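Long-range contacts in predicted ATPase involved in replication control, Cdc46/Mcm family (Methanopyrus kandleri AV19, PDB 3F8T), which probably binds ATP and single-stranded DNA, as a homolog of the MCM helicases that unwind DNA during replication: residues Leu225-Phe230 with Ala463-Ser468; Arg457-His462 with Glu474-Ala479. The protein carries 2 engineered substitutions. All blocks are in the same frame, centred on the assembly; numbering follows the deposited sequence.

Both contacts use helix 449-465 of the AAA-lid region, and their centres lie about 9 Å apart. Interaction 1 joins the end of this helix to the end of helix 219-229 in the P-loop ATPase region, 233 residues earlier in the chain. Interaction 2 packs the preceding turns against helix 473-489, only 12 residues on, within the lid itself. Along the chain the order is 225-230, 457-462, 463-468, 474-479, so the segments of the two contacts alternate. They also touch: Arg466 forms a salt bridge with Asp475, and Leu227 packs on His462 and Ala461. One lid helix thus faces the ATPase core and a second lid helix.

Interaction 1. Residues Leu225-Phe230 with Ala463-Ser468; sequences LALQLF and ARMRLS
Met465 lies over one face of the Phe230 ring, its CG 3.9 Å from the ring centroid and 10° off the normal in a CH-pi contact. Its sulfur stands farther off above the same ring, 4.8 Å from SD to the centroid, a Met-aromatic contact. Met465 reaches the ring because its first torsion (chi1 -155°) turns CG away from the backbone N; the bend at chi3 then sets CE close to Phe230 CD1, from where it also meets Leu227 CD2 at 3.7 Å and Ala226 CB at 3.9 Å on helix 219-229. Beside this apolar patch, the guanidinium edge of Arg464 faces the Phe230 carbonyl: NE donates to Phe230 O at 2.5 Å, so short that its exact length is doubtful, with a weak second bond from NH2. NH1 of the same group pairs with Glu238, which helps fix the rotation of the guanidinium. Without the ring, as with an alanine at Phe230, the Met465 thioether would probably lose its aromatic partner and a gap would open between the helix ends. Phe208 meets the ring edge-to-face, and Leu403 and Ala406 of helix 396-409 also pack on it. Behind Arg464 and Met465 the lid helix ends in a Schellman motif, with Leu467 at positive phi. Such a buried helix-end junction between ATPase core and C-terminal helical lid is consistent with the AAA+ architecture of MCM proteins.

Interaction 2. Residues Arg457-His462 with Glu474-Ala479; sequences RLAKAH and EDVDIA
Helices 457-462 and 474-479 run at 125° between their N-to-C directions, their axes approaching to 7.8 Å, with Ala459 and Asp475 the closest pair of CA atoms at 4.7 Å. Small side chains allow this approach. Ala479 CB presses on Leu458 CB at 3.4 Å, tighter than usual for two carbons, and lies 3.5 Å from the backbone N of Ala459. The methyl of Ala459 rests over the opposing backbone, 3.5 Å from Asp475 O, with Val476 CG2 alongside. These helices, joined through the short strand 470-471, belong to the helical lid of the AAA+ fold; Val476 also packs on helix 417-439 of the same lid. Toward the C-terminal end of segment 457-462, His462 has CG anti to its backbone N (chi1 -175°), which carries the imidazole across to the second helix. Ile478 CD1 sits over one face of that ring, offset toward the rim and 3.5 Å from the centroid, in a CH-pi contact. The Asp475 carboxylate is buried, and its OD2 is held by Glu472 N and by a salt bridge to Arg466.

Interaction 1. Residues Leu225-Phe230 with Ala463-Ser468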
ATOM      1  N   LEU A 225     -15.343  10.200   0.507  1.00 18.93           N
ATOM      2  CA  LEU A 225     -14.544   9.086   1.014  1.00 18.83           C
ATOM      3  C   LEU A 225     -14.474   7.911   0.040  1.00 18.58           C
ATOM      4  O   LEU A 225     -13.437   7.257  -0.056  1.00 18.62           O
ATOM      5  CB  LEU A 225     -15.070   8.623   2.373  1.00 19.50           C
ATOM      6  CG  LEU A 225     -15.170   9.700   3.466  1.00 23.16           C
ATOM      7  CD1 LEU A 225     -15.426   9.044   4.811  1.00 25.85           C
ATOM      8  CD2 LEU A 225     -13.916  10.497   3.555  1.00 22.74           C
ATOM      9  N   ALA A 226     -15.580   7.622  -0.653  1.00 17.38           N
ATOM     10  CA  ALA A 226     -15.559   6.608  -1.722  1.00 17.31           C
ATOM     11  C   ALA A 226     -14.508   6.951  -2.791  1.00 16.73           C
ATOM     12  O   ALA A 226     -13.651   6.132  -3.130  1.00 16.37           O
ATOM     13  CB  ALA A 226     -16.928   6.472  -2.354  1.00 17.22           C
ATOM     14  N   LEU A 227     -14.546   8.179  -3.297  1.00 16.27           N
ATOM     15  CA  LEU A 227     -13.601   8.571  -4.337  1.00 16.02           C
ATOM     16  C   LEU A 227     -12.166   8.642  -3.783  1.00 15.81           C
ATOM     17  O   LEU A 227     -11.205   8.323  -4.471  1.00 15.21           O
ATOM     18  CB  LEU A 227     -14.048   9.887  -4.999  1.00 16.06           C
ATOM     19  CG  LEU A 227     -15.367   9.781  -5.800  1.00 16.86           C
ATOM     20  CD1 LEU A 227     -15.880  11.156  -6.139  1.00 17.82           C
ATOM     21  CD2 LEU A 227     -15.195   8.947  -7.085  1.00 17.52           C
ATOM     22  N   GLN A 228     -12.009   9.044  -2.529  1.00 16.08           N
ATOM     23  CA  GLN A 228     -10.673   8.947  -1.913  1.00 16.21           C
ATOM     24  C   GLN A 228     -10.071   7.520  -1.981  1.00 16.18           C
ATOM     25  O   GLN A 228      -8.906   7.351  -2.354  1.00 14.98           O
ATOM     26  CB  GLN A 228     -10.673   9.473  -0.474  1.00 16.27           C
ATOM     27  CG  GLN A 228      -9.296   9.331   0.194  1.00 16.19           C
ATOM     28  CD  GLN A 228      -9.302   9.820   1.611  1.00 16.64           C
ATOM     29  OE1 GLN A 228     -10.189   9.466   2.392  1.00 15.87           O
ATOM     30  NE2 GLN A 228      -8.313  10.656   1.965  1.00 16.20           N
ATOM     31  N   LEU A 229     -10.869   6.507  -1.656  1.00 15.73           N
ATOM     32  CA  LEU A 229     -10.408   5.110  -1.770  1.00 17.04           C
ATOM     33  C   LEU A 229      -9.905   4.801  -3.175  1.00 17.22           C
ATOM     34  O   LEU A 229      -8.847   4.203  -3.344  1.00 16.86           O
ATOM     35  CB  LEU A 229     -11.516   4.119  -1.392  1.00 16.62           C
ATOM     36  CG  LEU A 229     -11.783   4.022   0.124  1.00 19.25           C
ATOM     37  CD1 LEU A 229     -13.129   3.311   0.354  1.00 20.33           C
ATOM     38  CD2 LEU A 229     -10.661   3.308   0.855  1.00 21.04           C
ATOM     39  N   PHE A 230     -10.638   5.280  -4.168  1.00 17.46           N
ATOM     40  CA  PHE A 230     -10.293   5.071  -5.577  1.00 17.75           C
ATOM     41  C   PHE A 230      -9.166   5.982  -6.091  1.00 18.33           C
ATOM     42  O   PHE A 230      -8.826   5.958  -7.287  1.00 18.15           O
ATOM     43  CB  PHE A 230     -11.553   5.164  -6.432  1.00 18.43           C
ATOM     44  CG  PHE A 230     -12.385   3.899  -6.389  1.00 18.92           C
ATOM     45  CD1 PHE A 230     -13.333   3.701  -5.384  1.00 19.01           C
ATOM     46  CD2 PHE A 230     -12.182   2.892  -7.333  1.00 19.29           C
ATOM     47  CE1 PHE A 230     -14.075   2.524  -5.332  1.00 19.68           C
ATOM     48  CE2 PHE A 230     -12.930   1.716  -7.293  1.00 19.74           C
ATOM     49  CZ  PHE A 230     -13.880   1.536  -6.292  1.00 19.93           C
ATOM     50  N   ALA A 463     -13.465   7.774 -12.606  1.00 18.00           N
ATOM     51  CA  ALA A 463     -13.214   6.956 -13.802  1.00 18.92           C
ATOM     52  C   ALA A 463     -12.669   5.574 -13.399  1.00 19.00           C
ATOM     53  O   ALA A 463     -13.077   4.551 -13.960  1.00 19.80           O
ATOM     54  CB  ALA A 463     -12.271   7.679 -14.779  1.00 18.65           C
ATOM     55  N   ARG A 464     -11.774   5.523 -12.409  1.00 18.91           N
ATOM     56  CA  ARG A 464     -11.327   4.215 -11.881  1.00 20.43           C
ATOM     57  C   ARG A 464     -12.501   3.381 -11.359  1.00 20.32           C
ATOM     58  O   ARG A 464     -12.557   2.154 -11.552  1.00 19.89           O
ATOM     59  CB  ARG A 464     -10.260   4.388 -10.783  1.00 20.01           C
ATOM     60  CG  ARG A 464      -8.970   5.000 -11.321  1.00 21.87           C
ATOM     61  CD  ARG A 464      -7.776   4.911 -10.364  1.00 22.20           C
ATOM     62  NE  ARG A 464      -7.793   6.094  -9.537  1.00 33.75           N
ATOM     63  CZ  ARG A 464      -7.075   7.183  -9.735  1.00 30.60           C
ATOM     64  NH1 ARG A 464      -6.179   7.266 -10.712  1.00 33.64           N
ATOM     65  NH2 ARG A 464      -7.235   8.180  -8.906  1.00 35.49           N
ATOM     66  N   MET A 465     -13.448   4.059 -10.707  1.00 21.32           N
ATOM     67  CA  MET A 465     -14.635   3.419 -10.135  1.00 22.23           C
ATOM     68  C   MET A 465     -15.544   2.810 -11.203  1.00 22.71           C
ATOM     69  O   MET A 465     -16.345   1.905 -10.908  1.00 23.15           O
ATOM     70  CB  MET A 465     -15.414   4.459  -9.339  1.00 22.79           C
ATOM     71  CG  MET A 465     -16.287   3.926  -8.252  1.00 24.92           C
ATOM     72  SD  MET A 465     -16.971   5.359  -7.380  1.00 23.43           S
ATOM     73  CE  MET A 465     -15.944   5.466  -5.944  1.00 22.87           C
ATOM     74  N   ARG A 466     -15.433   3.322 -12.430  1.00 22.23           N
ATOM     75  CA  ARG A 466     -16.180   2.810 -13.583  1.00 22.78           C
ATOM     76  C   ARG A 466     -15.324   1.830 -14.375  1.00 22.26           C
ATOM     77  O   ARG A 466     -15.706   1.425 -15.488  1.00 22.13           O
ATOM     78  CB  ARG A 466     -16.563   3.960 -14.528  1.00 23.23           C
ATOM     79  CG  ARG A 466     -17.576   4.957 -14.019  1.00 24.27           C
ATOM     80  CD  ARG A 466     -18.033   5.900 -15.144  1.00 24.48           C
ATOM     81  NE  ARG A 466     -16.939   6.721 -15.677  1.00 25.43           N
ATOM     82  CZ  ARG A 466     -16.306   6.487 -16.825  1.00 26.61           C
ATOM     83  NH1 ARG A 466     -16.664   5.465 -17.595  1.00 25.49           N
ATOM     84  NH2 ARG A 466     -15.314   7.279 -17.210  1.00 24.73           N
ATOM     85  N   LEU A 467     -14.174   1.465 -13.808  1.00 21.60           N
ATOM     86  CA  LEU A 467     -13.168   0.624 -14.461  1.00 22.36           C
ATOM     87  C   LEU A 467     -12.759   1.202 -15.815  1.00 22.48           C
ATOM     88  O   LEU A 467     -12.625   0.476 -16.805  1.00 23.20           O
ATOM     89  CB  LEU A 467     -13.675  -0.832 -14.611  1.00 21.34           C
ATOM     90  CG  LEU A 467     -14.101  -1.589 -13.347  1.00 20.95           C
ATOM     91  CD1 LEU A 467     -14.600  -2.982 -13.735  1.00 18.32           C
ATOM     92  CD2 LEU A 467     -12.938  -1.706 -12.350  1.00 20.09           C
ATOM     93  N   SER A 468     -12.535   2.513 -15.857  1.00 23.27           N
ATOM     94  CA  SER A 468     -12.191   3.161 -17.105  1.00 23.22           C
ATOM     95  C   SER A 468     -10.836   3.880 -17.085  1.00 24.05           C
ATOM     96  O   SER A 468     -10.377   4.373 -16.042  1.00 23.48           O
ATOM     97  CB  SER A 468     -13.316   4.110 -17.527  1.00 23.99           C
ATOM     98  OG  SER A 468     -12.898   4.912 -18.609  1.00 24.16           O
TER

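Interaction 2. Residues Arg457-His462 with Glu474-Ala479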
ATOM      1  N   ARG A 457      -8.385  15.212  -9.780  1.00 18.25           N
ATOM      2  CA  ARG A 457      -8.150  13.996  -8.988  1.00 18.59           C
ATOM      3  C   ARG A 457      -9.420  13.226  -8.708  1.00 17.44           C
ATOM      4  O   ARG A 457      -9.440  11.995  -8.829  1.00 16.79           O
ATOM      5  CB  ARG A 457      -7.493  14.342  -7.657  1.00 18.73           C
ATOM      6  CG  ARG A 457      -6.043  14.731  -7.783  1.00 22.78           C
ATOM      7  CD  ARG A 457      -5.466  15.088  -6.398  1.00 26.89           C
ATOM      8  NE  ARG A 457      -4.246  15.877  -6.565  1.00 31.36           N
ATOM      9  CZ  ARG A 457      -4.060  17.116  -6.116  1.00 33.60           C
ATOM     10  NH1 ARG A 457      -4.994  17.750  -5.417  1.00 32.26           N
ATOM     11  NH2 ARG A 457      -2.912  17.725  -6.354  1.00 36.28           N
ATOM     12  N   LEU A 458     -10.473  13.944  -8.310  1.00 16.79           N
ATOM     13  CA  LEU A 458     -11.753  13.301  -8.027  1.00 17.17           C
ATOM     14  C   LEU A 458     -12.364  12.681  -9.275  1.00 17.11           C
ATOM     15  O   LEU A 458     -13.005  11.619  -9.196  1.00 17.41           O
ATOM     16  CB  LEU A 458     -12.736  14.287  -7.399  1.00 16.75           C
ATOM     17  CG  LEU A 458     -12.475  14.699  -5.944  1.00 16.44           C
ATOM     18  CD1 LEU A 458     -13.102  16.079  -5.679  1.00 17.89           C
ATOM     19  CD2 LEU A 458     -13.084  13.637  -5.021  1.00 17.10           C
ATOM     20  N   ALA A 459     -12.215  13.364 -10.413  1.00 16.74           N
ATOM     21  CA  ALA A 459     -12.731  12.826 -11.686  1.00 17.58           C
ATOM     22  C   ALA A 459     -11.993  11.560 -12.143  1.00 17.37           C
ATOM     23  O   ALA A 459     -12.622  10.622 -12.645  1.00 17.38           O
ATOM     24  CB  ALA A 459     -12.700  13.891 -12.774  1.00 17.46           C
ATOM     25  N   LYS A 460     -10.669  11.546 -11.983  1.00 17.57           N
ATOM     26  CA  LYS A 460      -9.866  10.352 -12.249  1.00 18.33           C
ATOM     27  C   LYS A 460     -10.314   9.198 -11.330  1.00 18.03           C
ATOM     28  O   LYS A 460     -10.469   8.059 -11.778  1.00 17.11           O
ATOM     29  CB  LYS A 460      -8.377  10.655 -12.061  1.00 18.31           C
ATOM     30  CG  LYS A 460      -7.763  11.592 -13.155  1.00 18.95           C
ATOM     31  CD  LYS A 460      -6.270  11.852 -12.867  1.00 20.21           C
ATOM     32  CE  LYS A 460      -5.553  12.551 -14.033  1.00 21.28           C
ATOM     33  NZ  LYS A 460      -4.203  13.056 -13.573  1.00 22.91           N
ATOM     34  N   ALA A 461     -10.513   9.497 -10.043  1.00 17.49           N
ATOM     35  CA  ALA A 461     -11.001   8.485  -9.103  1.00 17.17           C
ATOM     36  C   ALA A 461     -12.337   7.894  -9.531  1.00 17.54           C
ATOM     37  O   ALA A 461     -12.530   6.663  -9.483  1.00 18.24           O
ATOM     38  CB  ALA A 461     -11.084   9.054  -7.680  1.00 17.47           C
ATOM     39  N   HIS A 462     -13.256   8.747  -9.995  1.00 17.51           N
ATOM     40  CA  HIS A 462     -14.541   8.247 -10.444  1.00 17.39           C
ATOM     41  C   HIS A 462     -14.388   7.394 -11.721  1.00 17.88           C
ATOM     42  O   HIS A 462     -15.089   6.395 -11.894  1.00 16.99           O
ATOM     43  CB  HIS A 462     -15.570   9.357 -10.636  1.00 17.26           C
ATOM     44  CG  HIS A 462     -16.932   8.833 -10.973  1.00 18.57           C
ATOM     45  ND1 HIS A 462     -17.708   8.145 -10.063  1.00 19.97           N
ATOM     46  CD2 HIS A 462     -17.627   8.837 -12.133  1.00 17.95           C
ATOM     47  CE1 HIS A 462     -18.839   7.774 -10.640  1.00 18.12           C
ATOM     48  NE2 HIS A 462     -18.814   8.178 -11.896  1.00 21.93           N
ATOM     49  N   GLU A 474     -18.881  13.485 -17.521  1.00 27.20           N
ATOM     50  CA  GLU A 474     -19.690  12.993 -16.418  1.00 27.16           C
ATOM     51  C   GLU A 474     -18.880  12.828 -15.112  1.00 25.35           C
ATOM     52  O   GLU A 474     -19.406  13.104 -14.016  1.00 24.94           O
ATOM     53  CB  GLU A 474     -20.344  11.678 -16.822  1.00 28.08           C
ATOM     54  CG  GLU A 474     -21.496  11.835 -17.845  1.00 33.34           C
ATOM     55  CD  GLU A 474     -21.065  12.384 -19.211  1.00 39.13           C
ATOM     56  OE1 GLU A 474     -19.940  12.065 -19.687  1.00 38.74           O
ATOM     57  OE2 GLU A 474     -21.877  13.144 -19.807  1.00 41.50           O
ATOM     58  N   ASP A 475     -17.622  12.390 -15.231  1.00 23.93           N
ATOM     59  CA  ASP A 475     -16.712  12.257 -14.077  1.00 22.28           C
ATOM     60  C   ASP A 475     -16.326  13.633 -13.531  1.00 21.78           C
ATOM     61  O   ASP A 475     -16.157  13.800 -12.322  1.00 20.74           O
ATOM     62  CB  ASP A 475     -15.424  11.494 -14.434  1.00 22.26           C
ATOM     63  CG  ASP A 475     -15.688  10.109 -15.035  1.00 22.21           C
ATOM     64  OD1 ASP A 475     -16.561   9.375 -14.524  1.00 22.17           O
ATOM     65  OD2 ASP A 475     -15.012   9.747 -16.025  1.00 21.68           O
ATOM     66  N   VAL A 476     -16.136  14.591 -14.439  1.00 20.77           N
ATOM     67  CA  VAL A 476     -15.786  15.956 -14.065  1.00 20.41           C
ATOM     68  C   VAL A 476     -16.938  16.586 -13.296  1.00 20.31           C
ATOM     69  O   VAL A 476     -16.719  17.239 -12.281  1.00 19.55           O
ATOM     70  CB  VAL A 476     -15.386  16.819 -15.284  1.00 20.47           C
ATOM     71  CG1 VAL A 476     -15.195  18.280 -14.845  1.00 19.99           C
ATOM     72  CG2 VAL A 476     -14.072  16.288 -15.893  1.00 20.84           C
ATOM     73  N   ASP A 477     -18.157  16.342 -13.765  1.00 20.79           N
ATOM     74  CA  ASP A 477     -19.359  16.896 -13.163  1.00 22.13           C
ATOM     75  C   ASP A 477     -19.545  16.424 -11.723  1.00 22.12           C
ATOM     76  O   ASP A 477     -19.912  17.210 -10.837  1.00 22.28           O
ATOM     77  CB  ASP A 477     -20.589  16.534 -14.005  1.00 22.89           C
ATOM     78  CG  ASP A 477     -20.696  17.370 -15.273  1.00 25.28           C
ATOM     79  OD1 ASP A 477     -19.884  18.301 -15.465  1.00 28.64           O
ATOM     80  OD2 ASP A 477     -21.608  17.097 -16.073  1.00 30.04           O
ATOM     81  N   ILE A 478     -19.315  15.138 -11.501  1.00 21.36           N
ATOM     82  CA  ILE A 478     -19.438  14.563 -10.164  1.00 21.87           C
ATOM     83  C   ILE A 478     -18.386  15.153  -9.218  1.00 20.61           C
ATOM     84  O   ILE A 478     -18.699  15.551  -8.092  1.00 20.54           O
ATOM     85  CB  ILE A 478     -19.300  13.033 -10.219  1.00 21.50           C
ATOM     86  CG1 ILE A 478     -20.562  12.410 -10.802  1.00 23.92           C
ATOM     87  CG2 ILE A 478     -18.978  12.450  -8.818  1.00 23.72           C
ATOM     88  CD1 ILE A 478     -20.357  10.944 -11.221  1.00 23.93           C
ATOM     89  N   ALA A 479     -17.141  15.183  -9.687  1.00 19.68           N
ATOM     90  CA  ALA A 479     -16.018  15.801  -8.969  1.00 19.17           C
ATOM     91  C   ALA A 479     -16.285  17.281  -8.601  1.00 19.81           C
ATOM     92  O   ALA A 479     -16.102  17.699  -7.447  1.00 18.86           O
ATOM     93  CB  ALA A 479     -14.765  15.679  -9.812  1.00 18.90           C
TER